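Local coordinates for glutathione S-transferase (Bombyx mori, PDB 5ZFG), which metabolises the insecticide diazinon and probably transfers glutathione to its substrates, at residues 16-21 and 26-31; 22-27 and 82-87; 33-38 and 52-57; 104-109 and 164-169; 111-116 and 171-176. One frame throughout, in Å; residues are numbered along the deposited sequence. Where two conformers were deposited one is given.

Contact 1: residues 16-21 and 26-31; sequences SVRQAL and VPFELI. With EDO (1,2-ethanediol), chain G.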
# COMPACT_ATOMS: atom_id res chain seq x y z
N SER B 16 -10.26 3.66 -10.17
CA SER B 16 -9.15 4.58 -9.97
C SER B 16 -8.12 4.46 -11.08
O SER B 16 -7.59 5.47 -11.56
CB SER B 16 -8.50 4.32 -8.61
OG SER B 16 -9.41 4.52 -7.55
N VAL B 17 -7.82 3.23 -11.49
CA VAL B 17 -6.85 3.04 -12.56
C VAL B 17 -7.40 3.60 -13.87
O VAL B 17 -6.69 4.25 -14.63
CB VAL B 17 -6.45 1.56 -12.70
CG1 VAL B 17 -5.56 1.35 -13.93
CG2 VAL B 17 -5.69 1.06 -11.44
N ARG B 18 -8.70 3.40 -14.12
CA ARG B 18 -9.26 3.94 -15.36
C ARG B 18 -9.21 5.46 -15.38
O ARG B 18 -8.87 6.06 -16.41
CB ARG B 18 -10.69 3.43 -15.56
CG ARG B 18 -10.72 1.94 -15.91
CD ARG B 18 -12.13 1.34 -15.86
NE ARG B 18 -13.02 2.19 -16.64
CZ ARG B 18 -14.30 2.42 -16.35
NH1 ARG B 18 -14.88 1.83 -15.31
NH2 ARG B 18 -15.00 3.25 -17.11
N GLN B 19 -9.55 6.11 -14.27
CA GLN B 19 -9.49 7.57 -14.19
C GLN B 19 -8.07 8.08 -14.46
O GLN B 19 -7.88 9.02 -15.24
CB GLN B 19 -9.99 8.05 -12.84
CG GLN B 19 -11.48 7.79 -12.63
CD GLN B 19 -11.90 8.15 -11.25
OE1 GLN B 19 -11.23 7.76 -10.27
NE2 GLN B 19 -12.99 8.88 -11.13
N ALA B 20 -7.06 7.43 -13.87
CA ALA B 20 -5.69 7.84 -14.14
C ALA B 20 -5.32 7.68 -15.62
O ALA B 20 -4.69 8.57 -16.21
CB ALA B 20 -4.72 7.04 -13.26
N LEU B 21 -5.66 6.54 -16.22
CA LEU B 21 -5.36 6.32 -17.63
C LEU B 21 -6.03 7.37 -18.50
O LEU B 21 -5.42 7.90 -19.44
CB LEU B 21 -5.78 4.92 -18.06
CG LEU B 21 -4.93 3.75 -17.56
CD1 LEU B 21 -5.76 2.46 -17.61
CD2 LEU B 21 -3.63 3.61 -18.37
N VAL B 26 -3.55 8.05 -21.74
CA VAL B 26 -2.87 6.82 -22.12
C VAL B 26 -3.91 5.87 -22.70
O VAL B 26 -4.86 5.50 -21.97
CB VAL B 26 -2.13 6.18 -20.93
CG1 VAL B 26 -1.54 4.86 -21.34
CG2 VAL B 26 -1.03 7.11 -20.41
N PRO B 27 -3.82 5.49 -23.97
CA PRO B 27 -4.86 4.62 -24.55
C PRO B 27 -4.75 3.20 -24.02
O PRO B 27 -3.65 2.69 -23.78
CB PRO B 27 -4.57 4.69 -26.06
CG PRO B 27 -3.73 5.92 -26.23
CD PRO B 27 -2.88 5.96 -24.99
N PHE B 28 -5.90 2.56 -23.83
CA PHE B 28 -5.90 1.19 -23.33
C PHE B 28 -7.16 0.47 -23.78
O PHE B 28 -8.17 1.09 -24.13
CB PHE B 28 -5.80 1.15 -21.80
CG PHE B 28 -7.01 1.69 -21.10
CD1 PHE B 28 -7.96 0.83 -20.54
CD2 PHE B 28 -7.20 3.06 -20.98
CE1 PHE B 28 -9.06 1.34 -19.88
CE2 PHE B 28 -8.30 3.57 -20.33
CZ PHE B 28 -9.24 2.70 -19.78
N GLU B 29 -7.08 -0.86 -23.77
CA GLU B 29 -8.23 -1.73 -23.97
C GLU B 29 -8.75 -2.18 -22.61
O GLU B 29 -7.97 -2.62 -21.77
CB GLU B 29 -7.85 -2.95 -24.82
CG GLU B 29 -8.96 -4.01 -24.90
CD GLU B 29 -8.60 -5.18 -25.80
OE1 GLU B 29 -8.12 -4.94 -26.93
OE2 GLU B 29 -8.81 -6.34 -25.39
N LEU B 30 -10.06 -2.05 -22.41
CA LEU B 30 -10.74 -2.45 -21.18
C LEU B 30 -11.32 -3.85 -21.34
O LEU B 30 -12.05 -4.12 -22.30
CB LEU B 30 -11.85 -1.46 -20.84
CG LEU B 30 -12.79 -1.77 -19.66
CD1 LEU B 30 -11.98 -1.89 -18.37
CD2 LEU B 30 -13.83 -0.69 -19.51
N ILE B 31 -11.00 -4.73 -20.40
CA ILE B 31 -11.60 -6.05 -20.33
C ILE B 31 -12.42 -6.11 -19.05
O ILE B 31 -11.86 -6.04 -17.94
CB ILE B 31 -10.55 -7.17 -20.36
CG1 ILE B 31 -9.81 -7.17 -21.69
CG2 ILE B 31 -11.23 -8.53 -20.16
CD1 ILE B 31 -8.37 -6.78 -21.59
C1 EDO G . -12.74 4.80 -19.12
O1 EDO G . -12.55 3.39 -19.35
C2 EDO G . -14.13 5.28 -19.55
O2 EDO G . -14.05 6.61 -20.12
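Phe28 carries its CG between the backbone N and the carbonyl carbon (chi1 67°), which swings the ring back against Leu21, while Leu21 keeps CG anti to its own carbonyl carbon and sends CD1 out over the middle of that ring. The pair joins the helix to the chain leading into the second strand of the beta-alpha-beta unit of strand 3-7, helix 12-23 and strand 29-32, the opening of the thioredoxin-like domain of glutathione transferases. Leu21 CD1 lies 3.7 Å from the Phe28 ring centroid, only 10° off the normal, a CH-pi contact over the face. Leu21 CB approaches Phe28 CE2 at 3.7 Å, and the second methyl, CD2, packs on Val26 CG1 at 3.8 Å, so one leucine forks between two partners. In the backbone, Val26 N donates to Leu21 O at 3.0 Å and ties the departing loop to the final turn of the helix. Farther along, Arg18 rests CD against Leu30 CD1 at 4.1 Å, and Leu30 CD2 lies over one face of its guanidinium. A 1,2-ethanediol, probably a component of the crystallisation solution, completes the cluster: its O1 accepts from Arg18 NE at 3.0 Å (159°) and sits 3.4 Å from Phe28 CZ, near the plane of that ring.

Contact 2: residues 22-27 and 82-87; sequences VALEVP and SPLYPQ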
# COMPACT_ATOMS: atom_id res chain seq x y z
N VAL B 22 -7.28 7.71 -18.17
CA VAL B 22 -8.01 8.73 -18.93
C VAL B 22 -7.41 10.11 -18.71
O VAL B 22 -7.18 10.85 -19.67
CB VAL B 22 -9.51 8.68 -18.56
CG1 VAL B 22 -10.27 9.89 -19.10
CG2 VAL B 22 -10.13 7.38 -19.04
N ALA B 23 -7.11 10.46 -17.46
CA ALA B 23 -6.53 11.77 -17.17
C ALA B 23 -5.18 11.94 -17.85
O ALA B 23 -4.83 13.05 -18.30
CB ALA B 23 -6.39 11.96 -15.66
N LEU B 24 -4.40 10.87 -17.94
CA LEU B 24 -3.08 10.93 -18.55
C LEU B 24 -3.12 10.76 -20.06
O LEU B 24 -2.07 10.86 -20.71
CB LEU B 24 -2.17 9.86 -17.94
CG LEU B 24 -1.79 10.14 -16.48
CD1 LEU B 24 -0.90 9.02 -15.96
CD2 LEU B 24 -1.09 11.47 -16.39
N GLU B 25 -4.31 10.50 -20.62
CA GLU B 25 -4.47 10.28 -22.05
C GLU B 25 -3.63 9.10 -22.54
O GLU B 25 -3.07 9.14 -23.63
CB GLU B 25 -4.14 11.55 -22.84
CG GLU B 25 -4.75 12.80 -22.24
CD GLU B 25 -4.65 14.00 -23.16
OE1 GLU B 25 -3.67 14.76 -23.06
OE2 GLU B 25 -5.55 14.16 -24.01
N VAL B 26 -3.55 8.05 -21.74
CA VAL B 26 -2.87 6.82 -22.12
C VAL B 26 -3.91 5.87 -22.70
O VAL B 26 -4.86 5.50 -21.97
CB VAL B 26 -2.13 6.18 -20.93
CG1 VAL B 26 -1.54 4.86 -21.34
CG2 VAL B 26 -1.03 7.11 -20.41
N PRO B 27 -3.82 5.49 -23.97
CA PRO B 27 -4.86 4.62 -24.55
C PRO B 27 -4.75 3.20 -24.02
O PRO B 27 -3.65 2.69 -23.78
CB PRO B 27 -4.57 4.69 -26.06
CG PRO B 27 -3.73 5.92 -26.23
CD PRO B 27 -2.88 5.96 -24.99
N SER B 82 4.50 14.50 -15.14
CA SER B 82 3.16 15.02 -14.88
C SER B 82 2.98 15.38 -13.40
O SER B 82 3.43 14.64 -12.52
CB SER B 82 2.08 14.02 -15.28
OG SER B 82 0.81 14.43 -14.80
N PRO B 83 2.30 16.49 -13.11
CA PRO B 83 1.96 16.83 -11.73
C PRO B 83 0.98 15.85 -11.09
O PRO B 83 0.77 15.93 -9.87
CB PRO B 83 1.33 18.22 -11.83
CG PRO B 83 1.71 18.72 -13.19
CD PRO B 83 1.81 17.51 -14.06
N LEU B 84 0.37 14.96 -11.87
CA LEU B 84 -0.47 13.92 -11.28
C LEU B 84 0.33 12.99 -10.37
O LEU B 84 -0.25 12.32 -9.51
CB LEU B 84 -1.17 13.12 -12.38
CG LEU B 84 -2.47 12.37 -12.09
CD1 LEU B 84 -3.61 13.30 -11.72
CD2 LEU B 84 -2.88 11.56 -13.30
N TYR B 85 1.65 12.93 -10.54
CA TYR B 85 2.53 12.18 -9.64
C TYR B 85 3.86 12.92 -9.54
O TYR B 85 4.82 12.61 -10.26
CB TYR B 85 2.74 10.74 -10.13
CG TYR B 85 3.33 9.76 -9.11
CD1 TYR B 85 3.19 9.96 -7.74
CD2 TYR B 85 4.03 8.64 -9.55
CE1 TYR B 85 3.74 9.05 -6.82
CE2 TYR B 85 4.55 7.71 -8.65
CZ TYR B 85 4.42 7.92 -7.28
OH TYR B 85 4.97 6.99 -6.42
N PRO B 86 3.94 13.92 -8.67
CA PRO B 86 5.13 14.78 -8.62
C PRO B 86 6.41 13.99 -8.36
O PRO B 86 6.41 12.97 -7.68
CB PRO B 86 4.84 15.73 -7.46
CG PRO B 86 3.35 15.72 -7.30
CD PRO B 86 2.93 14.33 -7.68
N GLN B 87 7.51 14.51 -8.90
CA GLN B 87 8.81 13.88 -8.74
C GLN B 87 9.56 14.38 -7.52
O GLN B 87 10.48 13.71 -7.06
CB GLN B 87 9.66 14.09 -10.00
CG GLN B 87 9.04 13.48 -11.24
CD GLN B 87 9.79 13.84 -12.51
OE1 GLN B 87 10.48 13.00 -13.09
NE2 GLN B 87 9.66 15.09 -12.95
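Leu24 and Leu84 meet methyl against methyl at the tight centre of this contact, which shows how two leucines can carry most of a small interface. Leu84 CD2 comes within 3.6 Å of Leu24 CD2 and, at the same distance, of Leu24 CG, nestling at the branch point instead of touching a single tip. Leu84 can do this because its CG stands anti to the backbone N (chi1 -157°), which extends the side chain toward the helix end. The packing is looser at the margin, where Ala23, partly exposed, brings CB to Leu84 CD2 only at 4.2 Å. Ser82 OG is a further neighbour of Leu24 CD2, at 3.9 Å. That hydroxyl is engaged in its own loop, accepting from Leu84 N at 3.0 Å (162°) in an ST turn inside the type I beta turn 82-85, and thereby steadies the backbone from which Leu84 projects. Ile74 also packs on Leu24, and Leu156 and Ile158 on Leu84. Glu25, with positive phi, ends helix 12-23 in a Schellman motif, and the turn that meets it belongs to the linker between helix 67-78 and helix 89-114 that joins the thioredoxin-like and all-helical domains of the glutathione transferase fold.

Contact 3: residues 33-38 and 52-57; sequences VDFGAG and KEIPVL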
# COMPACT_ATOMS: atom_id res chain seq x y z
N VAL B 33 -14.06 -8.00 -16.40
CA VAL B 33 -13.91 -9.35 -15.88
C VAL B 33 -15.27 -9.81 -15.37
O VAL B 33 -15.98 -9.06 -14.69
CB VAL B 33 -12.84 -9.39 -14.78
CG1 VAL B 33 -12.84 -10.74 -14.03
CG2 VAL B 33 -11.45 -9.11 -15.37
N ASP B 34 -15.65 -11.04 -15.71
CA ASP B 34 -16.96 -11.56 -15.33
C ASP B 34 -16.87 -12.09 -13.91
O ASP B 34 -16.57 -13.26 -13.68
CB ASP B 34 -17.43 -12.64 -16.30
CG ASP B 34 -18.91 -12.95 -16.15
OD1 ASP B 34 -19.48 -12.71 -15.05
OD2 ASP B 34 -19.51 -13.46 -17.13
N PHE B 35 -17.13 -11.21 -12.94
CA PHE B 35 -17.00 -11.57 -11.53
C PHE B 35 -18.01 -12.64 -11.13
O PHE B 35 -17.66 -13.62 -10.44
CB PHE B 35 -17.17 -10.32 -10.67
CG PHE B 35 -16.87 -10.52 -9.21
CD1 PHE B 35 -15.56 -10.49 -8.75
CD2 PHE B 35 -17.89 -10.72 -8.30
CE1 PHE B 35 -15.27 -10.66 -7.40
CE2 PHE B 35 -17.61 -10.90 -6.95
CZ PHE B 35 -16.30 -10.86 -6.50
N GLY B 36 -19.26 -12.48 -11.56
CA GLY B 36 -20.29 -13.46 -11.23
C GLY B 36 -19.97 -14.86 -11.75
O GLY B 36 -20.29 -15.86 -11.09
N ALA B 37 -19.34 -14.94 -12.93
CA ALA B 37 -18.93 -16.22 -13.50
C ALA B 37 -17.60 -16.72 -12.95
O ALA B 37 -17.18 -17.83 -13.30
CB ALA B 37 -18.84 -16.12 -15.02
N GLY B 38 -16.91 -15.93 -12.12
CA GLY B 38 -15.67 -16.37 -11.51
C GLY B 38 -14.45 -16.26 -12.39
O GLY B 38 -13.49 -17.01 -12.20
N LYS B 52 -5.31 -13.32 -7.74
CA LYS B 52 -6.71 -13.57 -8.11
C LYS B 52 -7.60 -12.38 -7.76
O LYS B 52 -8.76 -12.56 -7.37
CB LYS B 52 -7.26 -14.83 -7.44
CG LYS B 52 -6.39 -16.05 -7.54
CD LYS B 52 -7.20 -17.27 -7.05
CE LYS B 52 -6.61 -18.58 -7.53
NZ LYS B 52 -6.57 -18.68 -9.02
N GLU B 53 -7.08 -11.17 -7.88
CA GLU B 53 -7.86 -9.99 -7.57
C GLU B 53 -7.90 -9.10 -8.80
O GLU B 53 -7.10 -9.24 -9.72
CB GLU B 53 -7.28 -9.24 -6.36
CG GLU B 53 -7.29 -10.08 -5.08
CD GLU B 53 -6.37 -9.53 -4.00
OE1 GLU B 53 -5.50 -8.68 -4.30
OE2 GLU B 53 -6.53 -9.95 -2.83
N ILE B 54 -8.84 -8.16 -8.77
CA ILE B 54 -9.07 -7.22 -9.87
C ILE B 54 -8.78 -5.82 -9.34
O ILE B 54 -9.27 -5.47 -8.26
CB ILE B 54 -10.53 -7.35 -10.34
CG1 ILE B 54 -10.92 -8.82 -10.51
CG2 ILE B 54 -10.80 -6.54 -11.59
CD1 ILE B 54 -12.42 -9.05 -10.55
N PRO B 55 -8.08 -4.94 -10.09
CA PRO B 55 -7.63 -5.10 -11.48
C PRO B 55 -6.24 -5.72 -11.68
O PRO B 55 -5.47 -5.88 -10.73
CB PRO B 55 -7.64 -3.66 -11.99
CG PRO B 55 -7.18 -2.87 -10.80
CD PRO B 55 -7.88 -3.54 -9.63
N VAL B 56 -5.91 -6.01 -12.94
CA VAL B 56 -4.54 -6.33 -13.33
C VAL B 56 -4.28 -5.69 -14.69
O VAL B 56 -5.18 -5.62 -15.54
CB VAL B 56 -4.28 -7.86 -13.35
CG1 VAL B 56 -5.17 -8.61 -14.36
CG2 VAL B 56 -2.80 -8.16 -13.59
N LEU B 57 -3.08 -5.16 -14.86
CA LEU B 57 -2.65 -4.51 -16.10
C LEU B 57 -1.75 -5.45 -16.89
O LEU B 57 -0.88 -6.12 -16.32
CB LEU B 57 -1.89 -3.22 -15.78
CG LEU B 57 -1.51 -2.29 -16.93
CD1 LEU B 57 -2.71 -1.47 -17.40
CD2 LEU B 57 -0.36 -1.37 -16.50
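Phe35, whose ring edge meets Ile54 across the contact, uses its carbonyl O to accept from Gly38 N at 3.0 Å, the bond that closes a type I beta turn. A second bond braces the same turn. Asp34 OD1 takes the N-H of Ala37 at 3.1 Å (153°) in an Asx motif, although the donor approaches from well above the carboxylate plane, 64° out of it. Asp34 is also the centre of an inverse gamma turn, so the chain bends sharply between Val33 and Phe35, the two residues that meet Ile54. Both of these groups converge on one methyl. Ile54 directs CG1 anti to its carbonyl carbon, and a nearly straight chi2 (162°) pushes CD1 forward between them. From one partner, Val33 CG1 meets Ile54 CD1 tip to tip at 3.9 Å; from the other, Phe35 CD1 lies 3.9 Å from the same Ile54 CD1, which sits near the plane of the ring, at its edge. The peptide bond that follows Ile54 is cis. A cis-proline leading into the third strand of the sheet is a hallmark of the thioredoxin fold, and in related glutathione transferases this loop borders the glutathione site. Just before the cis-proline, Glu53 O accepts from both Tyr45 OH and Asn49 ND2. Tyr45 in addition packs on Val33 and Ile54, while the ring of His40 stacks on that of Phe35. Val33 joins its backbone to Ala7 and Val56 to Tyr6, flanking the methyl contact with bonds to the central strand 3-7.

Contact 4: residues 104-109 and 164-169; sequences SSYYAN and INSTMT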
# COMPACT_ATOMS: atom_id res chain seq x y z
N SER B 104 -4.75 0.85 3.40
CA SER B 104 -4.61 0.26 4.73
C SER B 104 -5.79 0.55 5.64
O SER B 104 -6.05 -0.25 6.55
CB SER B 104 -3.34 0.78 5.41
OG SER B 104 -3.51 2.12 5.87
N SER B 105 -6.49 1.66 5.45
CA SER B 105 -7.42 2.16 6.46
C SER B 105 -8.72 2.71 5.89
O SER B 105 -9.82 2.25 6.24
CB SER B 105 -6.73 3.25 7.30
OG SER B 105 -5.44 2.82 7.73
N TYR B 106 -8.61 3.72 5.03
CA TYR B 106 -9.79 4.47 4.60
C TYR B 106 -10.75 3.58 3.82
O TYR B 106 -11.92 3.44 4.19
CB TYR B 106 -9.38 5.69 3.76
CG TYR B 106 -10.47 6.73 3.49
CD1 TYR B 106 -10.83 7.67 4.46
CD2 TYR B 106 -11.11 6.79 2.25
CE1 TYR B 106 -11.80 8.64 4.20
CE2 TYR B 106 -12.07 7.76 1.99
CZ TYR B 106 -12.42 8.68 2.96
OH TYR B 106 -13.39 9.63 2.68
N TYR B 107 -10.27 2.99 2.73
CA TYR B 107 -11.12 2.06 1.97
C TYR B 107 -11.45 0.82 2.79
O TYR B 107 -12.58 0.30 2.72
CB TYR B 107 -10.41 1.69 0.66
CG TYR B 107 -11.22 0.85 -0.29
CD1 TYR B 107 -12.55 1.14 -0.54
CD2 TYR B 107 -10.64 -0.24 -0.94
CE1 TYR B 107 -13.30 0.35 -1.42
CE2 TYR B 107 -11.37 -1.02 -1.83
CZ TYR B 107 -12.70 -0.73 -2.06
OH TYR B 107 -13.43 -1.50 -2.95
N ALA B 108 -10.51 0.33 3.60
CA ALA B 108 -10.73 -0.87 4.40
C ALA B 108 -11.91 -0.68 5.35
O ALA B 108 -12.79 -1.55 5.43
CB ALA B 108 -9.47 -1.22 5.18
N ASN B 109 -11.95 0.46 6.05
CA ASN B 109 -13.02 0.72 7.02
C ASN B 109 -14.32 1.11 6.33
O ASN B 109 -15.39 0.64 6.72
CB ASN B 109 -12.61 1.85 7.98
CG ASN B 109 -11.64 1.40 9.03
OD1 ASN B 109 -11.42 0.21 9.22
ND2 ASN B 109 -11.04 2.36 9.74
N ILE B 164 -11.39 9.30 -3.70
CA ILE B 164 -12.67 9.69 -4.29
C ILE B 164 -13.59 8.49 -4.38
O ILE B 164 -14.75 8.53 -3.96
CB ILE B 164 -12.46 10.33 -5.67
CG1 ILE B 164 -11.96 11.78 -5.54
CG2 ILE B 164 -13.77 10.23 -6.48
CD1 ILE B 164 -13.00 12.74 -4.97
N ASN B 165 -13.08 7.38 -4.91
CA ASN B 165 -13.91 6.21 -5.13
C ASN B 165 -14.27 5.50 -3.82
O ASN B 165 -15.33 4.87 -3.75
CB ASN B 165 -13.21 5.29 -6.12
CG ASN B 165 -13.20 5.90 -7.50
OD1 ASN B 165 -14.26 6.27 -8.02
ND2 ASN B 165 -12.02 6.02 -8.11
N SER B 166 -13.43 5.58 -2.79
CA SER B 166 -13.87 5.12 -1.47
C SER B 166 -15.04 5.97 -0.97
O SER B 166 -16.06 5.45 -0.51
CB SER B 166 -12.70 5.16 -0.48
OG SER B 166 -11.66 4.26 -0.87
N THR B 167 -14.90 7.30 -1.08
CA THR B 167 -15.95 8.21 -0.61
C THR B 167 -17.23 8.06 -1.43
O THR B 167 -18.33 8.21 -0.89
CB THR B 167 -15.43 9.65 -0.68
OG1 THR B 167 -14.16 9.75 -0.01
CG2 THR B 167 -16.43 10.62 -0.04
N MET B 168 -17.08 7.74 -2.71
CA MET B 168 -18.24 7.51 -3.57
C MET B 168 -19.13 6.41 -3.01
O MET B 168 -20.36 6.48 -3.14
CB MET B 168 -17.77 7.19 -4.99
CG MET B 168 -18.90 6.71 -5.94
SD MET B 168 -19.23 4.94 -5.81
CE MET B 168 -17.77 4.33 -6.67
N THR B 169 -18.55 5.39 -2.34
CA THR B 169 -19.39 4.33 -1.82
C THR B 169 -20.22 4.79 -0.63
O THR B 169 -21.27 4.20 -0.36
CB THR B 169 -18.57 3.10 -1.41
OG1 THR B 169 -17.81 3.40 -0.24
CG2 THR B 169 -17.65 2.64 -2.55
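The ring of Tyr106 is approached along its edge, where Ser166 CB lies 3.6 Å from CD2 and Thr167 OG1 lies in the ring plane beside CE2 and OH; the ring of Tyr107 meets Ser166 OG obliquely. Tyr106 OH donates to Thr167 OG1 at 2.8 Å, and because this threonine oxygen is also hydrogen-bonded to Leu163 O, the buried phenol is held in a short polar relay back to the helix backbone. Its position follows from CG lying anti to the backbone N (chi1 -168°), which carries the ring toward helix 160-172. A phenylalanine here would keep the edge packing but would probably leave Thr167 OG1 without its donor in a buried place. Ser166 OG comes within 3.2 Å of Tyr107 CB, yet its polar partners are Asn102 OD1 and Pro162 O. Farther on, Ser166 O accepts from both Thr169 N and Thr169 OG1, the latter at 2.7 Å. The CA atoms of Tyr107 and Ser166 are 5.4 Å apart. Helices 89-114 and 160-172 run alongside each other here, with local axes 9.6 Å apart and 27° between their directions. Within the all-helical domain, helix 126-146 packs against Tyr106 and helix 181-193 against Thr167; from the other domain, Pro12 and Pro13 at the start of helix 12-23 meet Tyr107.

Contact 5: residues 111-116 and 171-176; sequences SAYTMA and EAIDFD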
# COMPACT_ATOMS: atom_id res chain seq x y z
N SER B 111 -15.41 0.52 3.21
CA SER B 111 -16.03 -0.54 2.42
C SER B 111 -16.58 -1.65 3.30
O SER B 111 -17.58 -2.27 2.94
CB SER B 111 -15.04 -1.12 1.40
OG SER B 111 -14.05 -1.88 2.06
N ALA B 112 -15.95 -1.92 4.45
CA ALA B 112 -16.51 -2.90 5.37
C ALA B 112 -17.93 -2.51 5.77
O ALA B 112 -18.79 -3.38 5.95
CB ALA B 112 -15.62 -3.07 6.60
N TYR B 113 -18.19 -1.22 5.88
CA TYR B 113 -19.51 -0.77 6.26
C TYR B 113 -20.45 -0.62 5.06
O TYR B 113 -21.59 -1.10 5.10
CB TYR B 113 -19.39 0.56 7.00
CG TYR B 113 -20.67 1.03 7.62
CD1 TYR B 113 -21.05 0.58 8.88
CD2 TYR B 113 -21.51 1.92 6.95
CE1 TYR B 113 -22.22 1.02 9.47
CE2 TYR B 113 -22.69 2.36 7.53
CZ TYR B 113 -23.03 1.91 8.79
OH TYR B 113 -24.20 2.33 9.39
N THR B 114 -19.99 0.06 4.00
CA THR B 114 -20.86 0.27 2.85
C THR B 114 -21.12 -1.02 2.07
O THR B 114 -22.00 -1.01 1.19
CB THR B 114 -20.30 1.36 1.92
OG1 THR B 114 -18.97 1.04 1.50
CG2 THR B 114 -20.26 2.72 2.62
N MET B 115 -20.45 -2.12 2.39
CA MET B 115 -20.75 -3.44 1.83
C MET B 115 -21.32 -4.37 2.90
O MET B 115 -21.19 -4.14 4.10
CB MET B 115 -19.51 -4.09 1.22
CG MET B 115 -18.68 -3.19 0.30
SD MET B 115 -19.39 -2.89 -1.33
CE MET B 115 -19.53 -1.10 -1.36
N ALA B 116 -21.96 -5.44 2.42
CA ALA B 116 -22.50 -6.51 3.27
C ALA B 116 -23.39 -6.00 4.40
O ALA B 116 -24.20 -6.76 4.95
CB ALA B 116 -21.36 -7.35 3.84
N GLU B 171 -21.59 7.89 -0.63
CA GLU B 171 -22.72 8.51 -1.33
C GLU B 171 -23.67 7.45 -1.88
O GLU B 171 -24.89 7.65 -1.89
CB GLU B 171 -22.24 9.42 -2.47
CG GLU B 171 -23.43 10.15 -3.14
CD GLU B 171 -23.04 11.06 -4.30
OE1 GLU B 171 -21.84 11.23 -4.59
OE2 GLU B 171 -23.97 11.62 -4.93
N ALA B 172 -23.14 6.30 -2.31
CA ALA B 172 -23.97 5.26 -2.89
C ALA B 172 -25.01 4.74 -1.91
O ALA B 172 -26.07 4.28 -2.33
CB ALA B 172 -23.11 4.11 -3.40
N ILE B 173 -24.72 4.78 -0.61
CA ILE B 173 -25.66 4.32 0.40
C ILE B 173 -26.35 5.48 1.11
O ILE B 173 -26.97 5.28 2.16
CB ILE B 173 -24.99 3.37 1.40
CG1 ILE B 173 -23.94 4.10 2.25
CG2 ILE B 173 -24.37 2.18 0.69
CD1 ILE B 173 -23.76 3.48 3.63
N ASP B 174 -26.24 6.70 0.57
CA ASP B 174 -26.86 7.90 1.13
C ASP B 174 -26.34 8.21 2.53
O ASP B 174 -27.06 8.73 3.38
CB ASP B 174 -28.39 7.79 1.14
CG ASP B 174 -29.08 9.14 1.27
OD1 ASP B 174 -28.72 10.06 0.51
OD2 ASP B 174 -29.97 9.27 2.12
N PHE B 175 -25.06 7.89 2.76
CA PHE B 175 -24.39 8.22 4.01
C PHE B 175 -24.07 9.71 4.02
O PHE B 175 -23.37 10.20 3.14
CB PHE B 175 -23.11 7.39 4.12
CG PHE B 175 -22.45 7.42 5.48
CD1 PHE B 175 -21.79 8.55 5.93
CD2 PHE B 175 -22.47 6.29 6.28
CE1 PHE B 175 -21.18 8.58 7.17
CE2 PHE B 175 -21.86 6.29 7.53
CZ PHE B 175 -21.22 7.45 7.97
N ASP B 176 -24.59 10.42 5.02
CA ASP B 176 -24.32 11.85 5.13
C ASP B 176 -22.95 12.07 5.76
O ASP B 176 -22.73 11.69 6.92
CB ASP B 176 -25.41 12.54 5.95
CG ASP B 176 -25.08 14.00 6.27
OD1 ASP B 176 -24.39 14.68 5.49
OD2 ASP B 176 -25.53 14.46 7.34
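Ile173 meets Thr114 and Tyr113 at the end of helix 89-114, and its branches divide the work. At CB the chain splits: CG2 lies 4.0 Å from Thr114 O, whereas CG1, placed between the backbone N and the carbonyl carbon (chi1 67°), passes Thr114 CG2 at 3.9 Å. The tip, CD1, comes closest, 3.7 Å from Thr114 CG2, and also touches Tyr113 CE2 at 4.2 Å from near the plane of the tyrosine ring. An alanine in its place would lack all three of these outer carbons and is likely to leave Thr114 CG2 without its neighbour and a gap beside Tyr113. Phe175 follows: its CE2 is 4.0 Å from Tyr113 CE2, which stands at the edge of the phenylalanine ring, and the two side chains cross at about a right angle. Leu129 and Val132 of helix 126-146 pack on both aromatics. Asp174, with positive phi, ends helix 160-172 in a Schellman motif, turning the chain between Ile173 and Phe175. Thr114 offers its methyl here while its OG1 bonds to Ile110 O and to Thr169 OG1; between the two segments themselves the contact is apolar, so it rests on shape fit and not on directional bonds.

Contacts 1 and 2 follow one another along helix 12-23, share Val26 and Pro27, and have centres 11 Å apart. Contact 3, within the span of chain that contact 2 brings together, meets contact 1 through Val17 CG2 and Pro55 CG at 4.2 Å. One junction of the two domains is where contact 1 touches contact 4: Asn165 ND2 makes probable hydrogen bonds to Gln19 OE1 at 2.9 Å and Ser16 OG at 3.1 Å. Contacts 4 and 5 lie on the same two helices, linked by Thr169 OG1 and Thr114 OG1 at 3.2 Å. In relatives the glutathione site lies in the N-terminal domain facing the cleft between the domains, and the cis-proline loop of contact 3 probably borders it here.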